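Local coordinates for protein ApaG (Shewanella oneidensis, PDB 1TZA), which is of unknown function but belongs to the ApaG family, whose domain has the immunoglobulin-like build of the E-set clan, at residues T87-Y100 and N111-L124. Numbering follows the deposited sequence.
Sequences TVLDTPFGIMYGTY and NAIIKPFRLATPGL
Ile114 sets its CD1 methyl squarely over one face of the Tyr100 ring, 3.4 Å from the ring centroid and only 10° off the normal, a close CH-pi contact. Both side chains leave their strands with CG or CG1 anti to the carbonyl carbon (chi1 -73° for Tyr100, -55° for Ile114), which brings ring and methyl together on the face of the sheet that also carries Met96 and Phe117. The Tyr100 hydroxyl reaches across the core to hydrogen-bond that of Tyr83; with an alanine in place of Tyr100, the Ile114 methyl would probably lose its ring and the Tyr83 hydroxyl this partner. Farther along, the Phe117 ring runs alongside selenomethionine Met96, the two reaching into the core together: Met96 CB sits over its face, 3.4 Å from Phe117 CZ, while SE stands obliquely to the ring in a Met-aromatic contact. Leu119 CD1 then meets Met96 SE at 3.9 Å and Thr87 CG2 at 3.6 Å, tying the hairpin to strand 79-89 of the facing sheet. On the other surface, Ala120 CB meets the edge of the Phe93 ring. Eight backbone hydrogen bonds join the strands, Met96 N to Phe117 O at 2.9 Å among them, and a ninth links Thr121 N to Pro92 O just beyond their ends. Between Met96 and Gly98 the register slips by one residue, a beta bulge. The whole is an antiparallel beta hairpin, its buried face packed against strands 8-19 and 28-38 in a beta sandwich, consistent with the immunoglobulin-like fold of the E-set clan.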
ATOM      1  N   THR A  87      -2.981   3.463   3.571  1.00  5.30           N
ATOM      2  CA  THR A  87      -4.186   3.318   4.364  1.00  7.28           C
ATOM      3  C   THR A  87      -5.364   3.063   3.445  1.00  6.24           C
ATOM      4  O   THR A  87      -5.324   3.427   2.268  1.00  5.59           O
ATOM      5  CB  THR A  87      -4.474   4.585   5.185  1.00  9.35           C
ATOM      6  OG1 THR A  87      -5.556   4.325   6.084  1.00 13.79           O
ATOM      7  CG2 THR A  87      -4.858   5.737   4.269  1.00  6.72           C
ATOM      8  N   VAL A  88      -6.406   2.436   3.987  1.00  5.55           N
ATOM      9  CA  VAL A  88      -7.612   2.129   3.224  1.00  4.90           C
ATOM     10  C   VAL A  88      -8.784   2.965   3.728  1.00  4.68           C
ATOM     11  O   VAL A  88      -9.118   2.907   4.905  1.00  4.78           O
ATOM     12  CB  VAL A  88      -7.997   0.637   3.357  1.00  6.72           C
ATOM     13  CG1 VAL A  88      -9.353   0.393   2.702  1.00  5.77           C
ATOM     14  CG2 VAL A  88      -6.943  -0.237   2.704  1.00  3.32           C
ATOM     15  N   LEU A  89      -9.410   3.740   2.847  1.00  5.12           N
ATOM     16  CA  LEU A  89     -10.552   4.558   3.259  1.00  4.99           C
ATOM     17  C   LEU A  89     -11.858   3.979   2.748  1.00  3.65           C
ATOM     18  O   LEU A  89     -11.871   3.284   1.735  1.00  2.59           O
ATOM     19  CB  LEU A  89     -10.436   5.983   2.724  1.00  5.60           C
ATOM     20  CG  LEU A  89      -9.388   6.921   3.305  1.00 10.08           C
ATOM     21  CD1 LEU A  89      -9.555   8.289   2.642  1.00 10.58           C
ATOM     22  CD2 LEU A  89      -9.552   7.029   4.820  1.00  7.97           C
ATOM     23  N   ASP A  90     -12.954   4.275   3.441  1.00  2.86           N
ATOM     24  CA  ASP A  90     -14.258   3.799   2.995  1.00  5.74           C
ATOM     25  C   ASP A  90     -14.902   4.813   2.047  1.00  4.04           C
ATOM     26  O   ASP A  90     -16.011   4.596   1.561  1.00  7.40           O
ATOM     27  CB  ASP A  90     -15.194   3.494   4.182  1.00  5.41           C
ATOM     28  CG  ASP A  90     -15.313   4.650   5.155  1.00 10.49           C
ATOM     29  OD1 ASP A  90     -15.054   5.812   4.767  1.00 11.04           O
ATOM     30  OD2 ASP A  90     -15.684   4.394   6.318  1.00 12.82           O
ATOM     31  N   THR A  91     -14.201   5.918   1.795  1.00  4.65           N
ATOM     32  CA  THR A  91     -14.661   6.964   0.860  1.00  6.09           C
ATOM     33  C   THR A  91     -13.478   7.354  -0.033  1.00  5.21           C
ATOM     34  O   THR A  91     -12.333   7.229   0.376  1.00  4.64           O
ATOM     35  CB  THR A  91     -15.173   8.242   1.598  1.00  7.08           C
ATOM     36  OG1 THR A  91     -14.165   8.716   2.505  1.00  7.01           O
ATOM     37  CG2 THR A  91     -16.460   7.942   2.370  1.00  5.28           C
ATOM     38  N   PRO A  92     -13.744   7.812  -1.270  1.00  5.43           N
ATOM     39  CA  PRO A  92     -12.673   8.206  -2.192  1.00  4.49           C
ATOM     40  C   PRO A  92     -11.937   9.484  -1.808  1.00  4.83           C
ATOM     41  O   PRO A  92     -10.996   9.904  -2.490  1.00  5.35           O
ATOM     42  CB  PRO A  92     -13.399   8.333  -3.533  1.00  5.81           C
ATOM     43  CG  PRO A  92     -14.775   8.761  -3.130  1.00  2.83           C
ATOM     44  CD  PRO A  92     -15.055   7.863  -1.944  1.00  5.48           C
ATOM     45  N   PHE A  93     -12.372  10.108  -0.721  1.00  4.63           N
ATOM     46  CA  PHE A  93     -11.728  11.319  -0.234  1.00  1.40           C
ATOM     47  C   PHE A  93     -11.612  11.249   1.270  1.00  1.23           C
ATOM     48  O   PHE A  93     -12.482  10.691   1.938  1.00  1.00           O
ATOM     49  CB  PHE A  93     -12.526  12.568  -0.587  1.00  1.81           C
ATOM     50  CG  PHE A  93     -11.966  13.821   0.036  1.00  3.39           C
ATOM     51  CD1 PHE A  93     -10.796  14.393  -0.458  1.00  3.34           C
ATOM     52  CD2 PHE A  93     -12.578  14.402   1.144  1.00  2.11           C
ATOM     53  CE1 PHE A  93     -10.244  15.532   0.147  1.00  5.51           C
ATOM     54  CE2 PHE A  93     -12.037  15.531   1.755  1.00  3.56           C
ATOM     55  CZ  PHE A  93     -10.867  16.099   1.256  1.00  4.95           C
ATOM     56  N   GLY A  94     -10.541  11.833   1.795  1.00  1.41           N
ATOM     57  CA  GLY A  94     -10.322  11.838   3.228  1.00  4.12           C
ATOM     58  C   GLY A  94      -9.126  12.702   3.570  1.00  5.15           C
ATOM     59  O   GLY A  94      -8.433  13.200   2.677  1.00  6.62           O
ATOM     60  N   ILE A  95      -8.877  12.863   4.864  1.00  6.42           N
ATOM     61  CA  ILE A  95      -7.769  13.677   5.351  1.00  8.21           C
ATOM     62  C   ILE A  95      -6.960  12.972   6.449  1.00  8.53           C
ATOM     63  O   ILE A  95      -7.491  12.188   7.241  1.00  6.11           O
ATOM     64  CB  ILE A  95      -8.291  15.014   5.930  1.00  7.96           C
ATOM     65  CG1 ILE A  95      -9.062  15.780   4.857  1.00  9.74           C
ATOM     66  CG2 ILE A  95      -7.144  15.850   6.441  1.00 12.57           C
ATOM     67  CD1 ILE A  95      -8.239  16.136   3.647  1.00 10.61           C
HETATM   68  N   MSE A  96      -5.666  13.256   6.486  1.00  8.95           N
HETATM   69  CA  MSE A  96      -4.791  12.683   7.498  1.00 11.49           C
HETATM   70  C   MSE A  96      -3.934  13.771   8.151  1.00 10.29           C
HETATM   71  O   MSE A  96      -3.547  14.745   7.501  1.00 10.66           O
HETATM   72  CB  MSE A  96      -3.874  11.615   6.886  1.00 11.69           C
HETATM   73  CG  MSE A  96      -4.509  10.245   6.680  1.00 15.80           C
HETATM   74 SE   MSE A  96      -3.188   8.962   6.026  1.00 22.67          SE
HETATM   75  CE  MSE A  96      -2.293   8.479   7.705  1.00 14.51           C
ATOM     76  N   TYR A  97      -3.653  13.606   9.435  1.00  8.80           N
ATOM     77  CA  TYR A  97      -2.809  14.545  10.168  1.00 12.18           C
ATOM     78  C   TYR A  97      -2.407  13.884  11.481  1.00 10.51           C
ATOM     79  O   TYR A  97      -2.940  12.835  11.832  1.00 11.25           O
ATOM     80  CB  TYR A  97      -3.543  15.884  10.407  1.00 11.83           C
ATOM     81  CG  TYR A  97      -4.665  15.856  11.425  1.00 15.43           C
ATOM     82  CD1 TYR A  97      -4.395  15.877  12.790  1.00 17.88           C
ATOM     83  CD2 TYR A  97      -5.999  15.846  11.019  1.00 17.33           C
ATOM     84  CE1 TYR A  97      -5.426  15.893  13.728  1.00 19.28           C
ATOM     85  CE2 TYR A  97      -7.036  15.861  11.944  1.00 18.09           C
ATOM     86  CZ  TYR A  97      -6.740  15.884  13.294  1.00 19.31           C
ATOM     87  OH  TYR A  97      -7.764  15.891  14.206  1.00 22.45           O
ATOM     88  N   GLY A  98      -1.458  14.481  12.193  1.00 11.29           N
ATOM     89  CA  GLY A  98      -1.022  13.903  13.452  1.00 11.76           C
ATOM     90  C   GLY A  98       0.348  14.385  13.892  1.00 13.05           C
ATOM     91  O   GLY A  98       0.760  15.502  13.561  1.00 14.55           O
ATOM     92  N   THR A  99       1.058  13.549  14.643  1.00 12.50           N
ATOM     93  CA  THR A  99       2.380  13.910  15.125  1.00 11.10           C
ATOM     94  C   THR A  99       3.291  12.703  15.262  1.00 10.16           C
ATOM     95  O   THR A  99       2.836  11.565  15.324  1.00  9.02           O
ATOM     96  CB  THR A  99       2.309  14.596  16.499  1.00 10.96           C
ATOM     97  OG1 THR A  99       1.732  13.694  17.443  1.00 11.72           O
ATOM     98  CG2 THR A  99       1.455  15.855  16.432  1.00 11.76           C
ATOM     99  N   TYR A 100       4.588  12.980  15.296  1.00  9.73           N
ATOM    100  CA  TYR A 100       5.615  11.968  15.461  1.00  8.97           C
ATOM    101  C   TYR A 100       6.273  12.283  16.792  1.00 10.70           C
ATOM    102  O   TYR A 100       6.605  13.440  17.060  1.00 13.53           O
ATOM    103  CB  TYR A 100       6.671  12.070  14.354  1.00  6.59           C
ATOM    104  CG  TYR A 100       6.219  11.598  13.000  1.00  4.81           C
ATOM    105  CD1 TYR A 100       5.591  10.365  12.845  1.00  6.14           C
ATOM    106  CD2 TYR A 100       6.468  12.358  11.860  1.00  7.03           C
ATOM    107  CE1 TYR A 100       5.224   9.893  11.583  1.00  5.94           C
ATOM    108  CE2 TYR A 100       6.108  11.901  10.590  1.00  6.27           C
ATOM    109  CZ  TYR A 100       5.486  10.660  10.459  1.00  7.97           C
ATOM    110  OH  TYR A 100       5.150  10.180   9.207  1.00  8.88           O
ATOM    111  N   ASN A 111       7.653  16.959  19.678  1.00 24.23           N
ATOM    112  CA  ASN A 111       6.816  16.464  18.598  1.00 22.97           C
ATOM    113  C   ASN A 111       7.025  17.157  17.265  1.00 22.54           C
ATOM    114  O   ASN A 111       7.240  18.365  17.205  1.00 22.99           O
ATOM    115  CB  ASN A 111       5.341  16.578  18.983  1.00 22.66           C
ATOM    116  CG  ASN A 111       5.003  15.793  20.234  1.00 23.77           C
ATOM    117  OD1 ASN A 111       5.227  14.581  20.310  1.00 20.80           O
ATOM    118  ND2 ASN A 111       4.460  16.484  21.229  1.00 23.53           N
ATOM    119  N   ALA A 112       6.977  16.364  16.201  1.00 20.92           N
ATOM    120  CA  ALA A 112       7.102  16.866  14.840  1.00 19.19           C
ATOM    121  C   ALA A 112       5.670  16.826  14.317  1.00 18.47           C
ATOM    122  O   ALA A 112       5.069  15.756  14.226  1.00 18.91           O
ATOM    123  CB  ALA A 112       7.998  15.951  14.008  1.00 16.17           C
ATOM    124  N   ILE A 113       5.115  17.991  14.001  1.00 17.91           N
ATOM    125  CA  ILE A 113       3.748  18.068  13.515  1.00 16.65           C
ATOM    126  C   ILE A 113       3.630  17.631  12.067  1.00 16.34           C
ATOM    127  O   ILE A 113       4.493  17.917  11.243  1.00 15.24           O
ATOM    128  CB  ILE A 113       3.191  19.502  13.630  1.00 17.68           C
ATOM    129  CG1 ILE A 113       3.333  19.993  15.068  1.00 19.47           C
ATOM    130  CG2 ILE A 113       1.717  19.532  13.218  1.00 16.03           C
ATOM    131  CD1 ILE A 113       3.030  21.465  15.240  1.00 20.40           C
ATOM    132  N   ILE A 114       2.546  16.921  11.779  1.00 15.76           N
ATOM    133  CA  ILE A 114       2.259  16.456  10.435  1.00 15.23           C
ATOM    134  C   ILE A 114       0.983  17.179  10.009  1.00 14.33           C
ATOM    135  O   ILE A 114      -0.115  16.795  10.404  1.00 14.17           O
ATOM    136  CB  ILE A 114       2.028  14.930  10.404  1.00 15.34           C
ATOM    137  CG1 ILE A 114       3.223  14.206  11.034  1.00 15.30           C
ATOM    138  CG2 ILE A 114       1.847  14.472   8.968  1.00 14.47           C
ATOM    139  CD1 ILE A 114       2.919  12.787  11.488  1.00 15.24           C
ATOM    140  N   LYS A 115       1.141  18.235   9.217  1.00 14.33           N
ATOM    141  CA  LYS A 115       0.013  19.028   8.741  1.00 15.66           C
ATOM    142  C   LYS A 115      -0.998  18.166   8.014  1.00 14.57           C
ATOM    143  O   LYS A 115      -0.650  17.142   7.423  1.00 13.97           O
ATOM    144  CB  LYS A 115       0.494  20.133   7.791  1.00 16.09           C
ATOM    145  CG  LYS A 115       1.524  21.068   8.392  1.00 22.58           C
ATOM    146  CD  LYS A 115       0.974  21.811   9.602  1.00 24.75           C
ATOM    147  CE  LYS A 115       2.017  22.777  10.171  1.00 27.34           C
ATOM    148  NZ  LYS A 115       1.578  23.426  11.446  1.00 27.35           N
ATOM    149  N   PRO A 116      -2.276  18.570   8.046  1.00 14.14           N
ATOM    150  CA  PRO A 116      -3.286  17.773   7.352  1.00 12.05           C
ATOM    151  C   PRO A 116      -3.057  17.742   5.838  1.00 11.52           C
ATOM    152  O   PRO A 116      -2.735  18.758   5.223  1.00 14.02           O
ATOM    153  CB  PRO A 116      -4.600  18.460   7.745  1.00 12.93           C
ATOM    154  CG  PRO A 116      -4.185  19.878   8.053  1.00 12.95           C
ATOM    155  CD  PRO A 116      -2.894  19.675   8.802  1.00 13.11           C
ATOM    156  N   PHE A 117      -3.200  16.560   5.252  1.00  8.16           N
ATOM    157  CA  PHE A 117      -3.050  16.381   3.817  1.00  7.74           C
ATOM    158  C   PHE A 117      -4.193  15.476   3.355  1.00  8.49           C
ATOM    159  O   PHE A 117      -4.706  14.661   4.122  1.00  8.95           O
ATOM    160  CB  PHE A 117      -1.671  15.775   3.469  1.00  6.60           C
ATOM    161  CG  PHE A 117      -1.397  14.441   4.113  1.00  4.52           C
ATOM    162  CD1 PHE A 117      -1.848  13.256   3.525  1.00  5.96           C
ATOM    163  CD2 PHE A 117      -0.675  14.366   5.300  1.00  3.72           C
ATOM    164  CE1 PHE A 117      -1.579  12.005   4.114  1.00  6.58           C
ATOM    165  CE2 PHE A 117      -0.402  13.124   5.900  1.00  5.37           C
ATOM    166  CZ  PHE A 117      -0.857  11.942   5.300  1.00  5.46           C
ATOM    167  N   ARG A 118      -4.586  15.634   2.099  1.00  8.98           N
ATOM    168  CA  ARG A 118      -5.692  14.891   1.525  1.00 10.33           C
ATOM    169  C   ARG A 118      -5.348  13.560   0.900  1.00 11.11           C
ATOM    170  O   ARG A 118      -4.191  13.263   0.603  1.00 11.25           O
ATOM    171  CB  ARG A 118      -6.374  15.748   0.461  1.00 13.18           C
ATOM    172  CG  ARG A 118      -5.373  16.452  -0.455  1.00 18.19           C
ATOM    173  CD  ARG A 118      -5.272  15.844  -1.848  1.00 20.08           C
ATOM    174  NE  ARG A 118      -6.410  16.210  -2.683  1.00 19.43           N
ATOM    175  CZ  ARG A 118      -6.350  16.356  -4.002  1.00 20.03           C
ATOM    176  NH1 ARG A 118      -5.203  16.171  -4.640  1.00 19.56           N
ATOM    177  NH2 ARG A 118      -7.438  16.693  -4.686  1.00 18.94           N
ATOM    178  N   LEU A 119      -6.393  12.763   0.717  1.00  9.37           N
ATOM    179  CA  LEU A 119      -6.308  11.470   0.068  1.00  7.73           C
ATOM    180  C   LEU A 119      -7.489  11.575  -0.886  1.00  5.58           C
ATOM    181  O   LEU A 119      -8.612  11.795  -0.454  1.00  8.14           O
ATOM    182  CB  LEU A 119      -6.514  10.335   1.077  1.00  7.63           C
ATOM    183  CG  LEU A 119      -5.405  10.138   2.120  1.00  8.84           C
ATOM    184  CD1 LEU A 119      -5.763   9.006   3.080  1.00 10.38           C
ATOM    185  CD2 LEU A 119      -4.104   9.831   1.413  1.00  7.03           C
ATOM    186  N   ALA A 120      -7.245  11.464  -2.182  1.00  4.08           N
ATOM    187  CA  ALA A 120      -8.347  11.567  -3.119  1.00  5.96           C
ATOM    188  C   ALA A 120      -8.091  10.795  -4.397  1.00  7.79           C
ATOM    189  O   ALA A 120      -6.972  10.789  -4.921  1.00  8.48           O
ATOM    190  CB  ALA A 120      -8.637  13.048  -3.437  1.00  4.02           C
ATOM    191  N   THR A 121      -9.131  10.128  -4.889  1.00  9.57           N
ATOM    192  CA  THR A 121      -9.010   9.378  -6.123  1.00 11.68           C
ATOM    193  C   THR A 121      -8.909  10.444  -7.193  1.00 14.92           C
ATOM    194  O   THR A 121      -9.611  11.443  -7.138  1.00 15.60           O
ATOM    195  CB  THR A 121     -10.238   8.488  -6.372  1.00 10.02           C
ATOM    196  OG1 THR A 121     -11.439   9.251  -6.187  1.00 10.91           O
ATOM    197  CG2 THR A 121     -10.224   7.299  -5.413  1.00  8.71           C
ATOM    198  N   PRO A 122      -8.032  10.252  -8.182  1.00 18.24           N
ATOM    199  CA  PRO A 122      -7.898  11.268  -9.232  1.00 20.50           C
ATOM    200  C   PRO A 122      -9.204  11.727  -9.889  1.00 20.83           C
ATOM    201  O   PRO A 122     -10.130  10.932 -10.101  1.00 20.79           O
ATOM    202  CB  PRO A 122      -6.941  10.611 -10.227  1.00 21.19           C
ATOM    203  CG  PRO A 122      -7.206   9.124 -10.028  1.00 22.39           C
ATOM    204  CD  PRO A 122      -7.289   9.027  -8.526  1.00 19.49           C
ATOM    205  N   GLY A 123      -9.261  13.024 -10.190  1.00 19.82           N
ATOM    206  CA  GLY A 123     -10.420  13.606 -10.844  1.00 19.96           C
ATOM    207  C   GLY A 123     -11.745  13.456 -10.130  1.00 19.56           C
ATOM    208  O   GLY A 123     -12.795  13.360 -10.764  1.00 17.73           O
ATOM    209  N   LEU A 124     -11.700  13.432  -8.805  1.00 21.04           N
ATOM    210  CA  LEU A 124     -12.910  13.309  -8.010  1.00 22.16           C
ATOM    211  C   LEU A 124     -13.712  14.596  -8.209  1.00 23.81           C
ATOM    212  O   LEU A 124     -14.944  14.583  -8.255  1.00 24.38           O
ATOM    213  CB  LEU A 124     -12.536  13.128  -6.538  1.00 20.72           C
ATOM    214  CG  LEU A 124     -13.619  12.716  -5.538  1.00 21.40           C
ATOM    215  CD1 LEU A 124     -14.335  11.448  -6.017  1.00 16.86           C
ATOM    216  CD2 LEU A 124     -12.957  12.485  -4.187  1.00 18.61           C
TER
HETATM  217  O   HOH W   1       3.337  12.384  19.072  1.00 16.66           O